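Local coordinates for secreted protein ESXB (Bacillus anthracis, PDB 4J10) that is of unknown function but, as a secreted member of the WXG100 (EsxA/EsxB-like) family, is probably a small helical-hairpin substrate of an ESX-type secretion system, at residues I32-E43 against Q51-K62. Numbering follows the deposited sequence.
Sequences INRLEGDINSLE and QAKFRGEFIQSK
Phe58 drives its ring as a knob into a hole formed by Ile32, Leu35, Glu36 and Ile39, joining the two antiparallel arms of a WXG100 helical hairpin close to its turn. The segment axes approach to 10.4 Å at 169°. With CG opposite the backbone N (chi1 179°), the ring reaches across to helix 11-41. There Ile32 CD1 lies 3.7 Å from Phe58 CZ, and Ile39 CG1 meets Phe58 CG at 3.8 Å. Tyr68 of the second subunit packs on Ile32 and Leu35, so this apolar layer extends into the dimer.

Polar groups line one flank. Lys62, fully extended, brings NZ to 2.7 Å from Glu36 OE2 in a salt bridge that uses the syn lone pair. A water donates to Glu36 OE2 and accepts from Arg55 NH1, linking Glu36 to Arg55. Arg55, folded at chi2 and chi3, lays one guanidinium face against Ile39 CG2, which stands 3.6 Å from Arg55 CZ, while Glu43 OE2, lying in the guanidinium plane, forms a salt bridge with Arg55 NH2. NH1 and NH2 of Arg55 both donate hydrogen bonds to the single oxygen Asn40 OD1.

Nearest the turn, Gln51 OE1 is hydrogen-bonded to Trp46 NE1 of the family's WXG motif. Gln51 NE2 bonds Ile39 O at 3.1 Å from above the carbonyl plane, on the face opposite Leu42 N.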
loop_
_atom_site.group_PDB
_atom_site.type_symbol
_atom_site.label_atom_id
_atom_site.label_comp_id
_atom_site.label_asym_id
_atom_site.label_seq_id
_atom_site.Cartn_x
_atom_site.Cartn_y
_atom_site.Cartn_z
ATOM N N ILE A 32 -3.673 -6.445 2.948
ATOM C CA ILE A 32 -3.855 -6.380 4.389
ATOM C C ILE A 32 -4.757 -7.526 4.851
ATOM O O ILE A 32 -4.540 -8.088 5.927
ATOM C CB ILE A 32 -4.323 -4.968 4.843
ATOM C CG1 ILE A 32 -4.006 -4.743 6.326
ATOM C CG2 ILE A 32 -5.777 -4.740 4.507
ATOM C CD1 ILE A 32 -2.514 -4.725 6.599
ATOM N N ASN A 33 -5.723 -7.930 4.033
ATOM C CA ASN A 33 -6.620 -9.056 4.349
ATOM C C ASN A 33 -5.800 -10.360 4.407
ATOM O O ASN A 33 -6.028 -11.141 5.278
ATOM C CB ASN A 33 -7.774 -9.280 3.329
ATOM C CG ASN A 33 -8.866 -8.203 3.327
ATOM O OD1 ASN A 33 -9.640 -8.153 2.415
ATOM N ND2 ASN A 33 -8.876 -7.374 4.272
ATOM N N ARG A 34 -4.889 -10.573 3.461
ATOM C CA ARG A 34 -4.057 -11.783 3.416
ATOM C C ARG A 34 -3.129 -11.846 4.614
ATOM O O ARG A 34 -2.991 -12.892 5.256
ATOM C CB ARG A 34 -3.217 -11.824 2.135
ATOM C CG ARG A 34 -3.987 -12.080 0.855
ATOM C CD ARG A 34 -3.027 -12.446 -0.288
ATOM N NE ARG A 34 -1.996 -11.435 -0.532
ATOM C CZ ARG A 34 -2.150 -10.383 -1.336
ATOM N NH1 ARG A 34 -3.300 -10.185 -1.971
ATOM N NH2 ARG A 34 -1.157 -9.520 -1.498
ATOM N N LEU A 35 -2.483 -10.726 4.919
ATOM C CA LEU A 35 -1.561 -10.676 6.047
ATOM C C LEU A 35 -2.277 -10.881 7.374
ATOM O O LEU A 35 -1.749 -11.537 8.269
ATOM C CB LEU A 35 -0.772 -9.367 6.051
ATOM C CG LEU A 35 0.161 -9.154 4.866
ATOM C CD1 LEU A 35 0.734 -7.739 4.973
ATOM C CD2 LEU A 35 1.260 -10.209 4.787
ATOM N N GLU A 36 -3.481 -10.335 7.504
ATOM C CA GLU A 36 -4.267 -10.561 8.709
ATOM C C GLU A 36 -4.590 -12.042 8.860
ATOM O O GLU A 36 -4.567 -12.581 9.962
ATOM C CB GLU A 36 -5.553 -9.727 8.675
ATOM C CG GLU A 36 -6.272 -9.623 10.006
ATOM C CD GLU A 36 -7.270 -8.470 10.020
ATOM O OE1 GLU A 36 -8.054 -8.351 9.055
ATOM O OE2 GLU A 36 -7.256 -7.680 10.987
ATOM N N GLY A 37 -4.872 -12.699 7.739
ATOM C CA GLY A 37 -5.119 -14.132 7.743
ATOM C C GLY A 37 -3.909 -14.903 8.255
ATOM O O GLY A 37 -4.050 -15.862 9.023
ATOM N N ASP A 38 -2.720 -14.476 7.839
ATOM C CA ASP A 38 -1.479 -15.071 8.331
ATOM C C ASP A 38 -1.331 -14.895 9.844
ATOM O O ASP A 38 -1.008 -15.848 10.562
ATOM C CB ASP A 38 -0.263 -14.473 7.616
ATOM C CG ASP A 38 -0.079 -15.015 6.214
ATOM O OD1 ASP A 38 -0.743 -16.007 5.855
ATOM O OD2 ASP A 38 0.754 -14.454 5.472
ATOM N N ILE A 39 -1.548 -13.679 10.338
ATOM C CA ILE A 39 -1.488 -13.443 11.786
ATOM C C ILE A 39 -2.520 -14.298 12.519
ATOM O O ILE A 39 -2.218 -14.909 13.540
ATOM C CB ILE A 39 -1.670 -11.938 12.130
ATOM C CG1 ILE A 39 -0.514 -11.114 11.555
ATOM C CG2 ILE A 39 -1.792 -11.705 13.624
ATOM C CD1 ILE A 39 0.863 -11.516 12.051
ATOM N N ASN A 40 -3.733 -14.363 11.980
ATOM C CA ASN A 40 -4.770 -15.211 12.564
ATOM C C ASN A 40 -4.363 -16.684 12.620
ATOM O O ASN A 40 -4.713 -17.394 13.560
ATOM C CB ASN A 40 -6.082 -15.077 11.786
ATOM C CG ASN A 40 -6.750 -13.722 11.970
ATOM O OD1 ASN A 40 -6.431 -12.968 12.889
ATOM N ND2 ASN A 40 -7.704 -13.423 11.099
ATOM N N SER A 41 -3.617 -17.136 11.613
ATOM C CA SER A 41 -3.239 -18.543 11.516
ATOM C C SER A 41 -2.264 -18.953 12.628
ATOM O O SER A 41 -2.075 -20.145 12.899
ATOM C CB SER A 41 -2.639 -18.849 10.135
ATOM O OG SER A 41 -1.281 -18.443 10.047
ATOM N N LEU A 42 -1.646 -17.967 13.273
ATOM C CA LEU A 42 -0.697 -18.244 14.351
ATOM C C LEU A 42 -1.359 -18.373 15.721
ATOM O O LEU A 42 -0.741 -18.847 16.666
ATOM C CB LEU A 42 0.375 -17.159 14.411
ATOM C CG LEU A 42 1.267 -17.066 13.171
ATOM C CD1 LEU A 42 2.078 -15.782 13.161
ATOM C CD2 LEU A 42 2.176 -18.286 13.112
ATOM N N GLU A 43 -2.609 -17.932 15.829
ATOM C CA GLU A 43 -3.319 -17.991 17.101
ATOM C C GLU A 43 -3.365 -19.424 17.593
ATOM O O GLU A 43 -3.786 -20.323 16.865
ATOM C CB GLU A 43 -4.741 -17.447 16.950
ATOM C CG GLU A 43 -5.390 -17.029 18.266
ATOM C CD GLU A 43 -5.383 -15.520 18.472
ATOM O OE1 GLU A 43 -5.723 -15.073 19.586
ATOM O OE2 GLU A 43 -5.049 -14.780 17.519
ATOM N N GLN A 51 1.777 -14.143 20.596
ATOM C CA GLN A 51 0.721 -13.796 19.654
ATOM C C GLN A 51 0.289 -12.340 19.820
ATOM O O GLN A 51 0.064 -11.640 18.836
ATOM C CB GLN A 51 -0.485 -14.726 19.815
ATOM C CG GLN A 51 -1.646 -14.403 18.879
ATOM C CD GLN A 51 -1.323 -14.640 17.418
ATOM O OE1 GLN A 51 -0.308 -15.254 17.080
ATOM N NE2 GLN A 51 -2.192 -14.158 16.539
ATOM N N ALA A 52 0.192 -11.892 21.071
ATOM C CA ALA A 52 -0.225 -10.525 21.373
ATOM C C ALA A 52 0.739 -9.486 20.800
ATOM O O ALA A 52 0.310 -8.450 20.285
ATOM C CB ALA A 52 -0.393 -10.336 22.873
ATOM N N LYS A 53 2.034 -9.769 20.893
ATOM C CA LYS A 53 3.058 -8.877 20.365
ATOM C C LYS A 53 2.907 -8.709 18.856
ATOM O O LYS A 53 2.917 -7.589 18.342
ATOM C CB LYS A 53 4.456 -9.401 20.708
ATOM C CG LYS A 53 5.581 -8.588 20.080
ATOM C CD LYS A 53 6.954 -9.126 20.461
ATOM C CE LYS A 53 7.170 -10.535 19.929
ATOM N NZ LYS A 53 8.614 -10.913 19.936
ATOM N N PHE A 54 2.759 -9.824 18.147
ATOM C CA PHE A 54 2.559 -9.778 16.703
ATOM C C PHE A 54 1.220 -9.176 16.300
ATOM O O PHE A 54 1.140 -8.470 15.299
ATOM C CB PHE A 54 2.736 -11.169 16.094
ATOM C CG PHE A 54 4.166 -11.591 15.991
ATOM C CD1 PHE A 54 4.944 -11.172 14.922
ATOM C CD2 PHE A 54 4.738 -12.388 16.960
ATOM C CE1 PHE A 54 6.269 -11.546 14.826
ATOM C CE2 PHE A 54 6.063 -12.764 16.867
ATOM C CZ PHE A 54 6.827 -12.339 15.794
ATOM N N ARG A 55 0.174 -9.442 17.075
ATOM C CA ARG A 55 -1.119 -8.828 16.788
ATOM C C ARG A 55 -1.010 -7.318 16.918
ATOM O O ARG A 55 -1.516 -6.582 16.072
ATOM C CB ARG A 55 -2.196 -9.347 17.736
ATOM C CG ARG A 55 -3.560 -8.696 17.521
ATOM C CD ARG A 55 -4.191 -9.131 16.209
ATOM N NE ARG A 55 -4.518 -10.555 16.214
ATOM C CZ ARG A 55 -5.030 -11.216 15.179
ATOM N NH1 ARG A 55 -5.286 -10.588 14.040
ATOM N NH2 ARG A 55 -5.289 -12.513 15.286
ATOM N N GLY A 56 -0.335 -6.861 17.972
ATOM C CA GLY A 56 -0.196 -5.435 18.226
ATOM C C GLY A 56 0.524 -4.742 17.081
ATOM O O GLY A 56 0.073 -3.704 16.580
ATOM N N GLU A 57 1.639 -5.327 16.656
ATOM C CA GLU A 57 2.409 -4.787 15.542
ATOM C C GLU A 57 1.601 -4.816 14.260
ATOM O O GLU A 57 1.579 -3.836 13.499
ATOM C CB GLU A 57 3.722 -5.550 15.387
ATOM C CG GLU A 57 4.724 -5.215 16.476
ATOM C CD GLU A 57 5.836 -6.234 16.578
ATOM O OE1 GLU A 57 6.733 -6.050 17.427
ATOM O OE2 GLU A 57 5.811 -7.221 15.812
ATOM N N PHE A 58 0.925 -5.932 14.007
ATOM C CA PHE A 58 0.085 -5.995 12.826
ATOM C C PHE A 58 -0.996 -4.909 12.808
ATOM O O PHE A 58 -1.252 -4.314 11.761
ATOM C CB PHE A 58 -0.555 -7.367 12.611
ATOM C CG PHE A 58 -1.435 -7.395 11.403
ATOM C CD1 PHE A 58 -0.871 -7.396 10.132
ATOM C CD2 PHE A 58 -2.819 -7.350 11.521
ATOM C CE1 PHE A 58 -1.666 -7.372 8.999
ATOM C CE2 PHE A 58 -3.624 -7.324 10.375
ATOM C CZ PHE A 58 -3.036 -7.337 9.117
ATOM N N ILE A 59 -1.627 -4.661 13.953
ATOM C CA ILE A 59 -2.630 -3.605 14.058
ATOM C C ILE A 59 -2.047 -2.243 13.686
ATOM O O ILE A 59 -2.716 -1.432 13.046
ATOM C CB ILE A 59 -3.271 -3.556 15.456
ATOM C CG1 ILE A 59 -4.149 -4.787 15.670
ATOM C CG2 ILE A 59 -4.094 -2.275 15.628
ATOM C CD1 ILE A 59 -5.254 -4.933 14.657
ATOM N N GLN A 60 -0.795 -2.001 14.060
ATOM C CA GLN A 60 -0.120 -0.780 13.627
ATOM C C GLN A 60 -0.071 -0.676 12.105
ATOM O O GLN A 60 -0.335 0.389 11.547
ATOM C CB GLN A 60 1.301 -0.708 14.175
ATOM C CG GLN A 60 1.399 -0.302 15.621
ATOM C CD GLN A 60 2.799 0.134 15.982
ATOM O OE1 GLN A 60 3.078 1.326 16.101
ATOM N NE2 GLN A 60 3.695 -0.831 16.146
ATOM N N SER A 61 0.269 -1.772 11.436
ATOM C CA SER A 61 0.366 -1.754 9.979
ATOM C C SER A 61 -1.018 -1.544 9.358
ATOM O O SER A 61 -1.165 -0.827 8.371
ATOM C CB SER A 61 1.042 -3.030 9.451
ATOM O OG SER A 61 0.140 -4.121 9.326
ATOM N N LYS A 62 -2.034 -2.140 9.969
ATOM C CA LYS A 62 -3.400 -2.033 9.470
ATOM C C LYS A 62 -3.890 -0.595 9.596
ATOM O O LYS A 62 -4.576 -0.083 8.707
ATOM C CB LYS A 62 -4.318 -3.017 10.216
ATOM C CG LYS A 62 -5.744 -3.107 9.667
ATOM C CD LYS A 62 -6.521 -4.190 10.394
ATOM C CE LYS A 62 -7.919 -4.360 9.839
ATOM N NZ LYS A 62 -8.662 -5.404 10.609
HETATM O O HOH W 1 -5.730 -7.849 13.282
#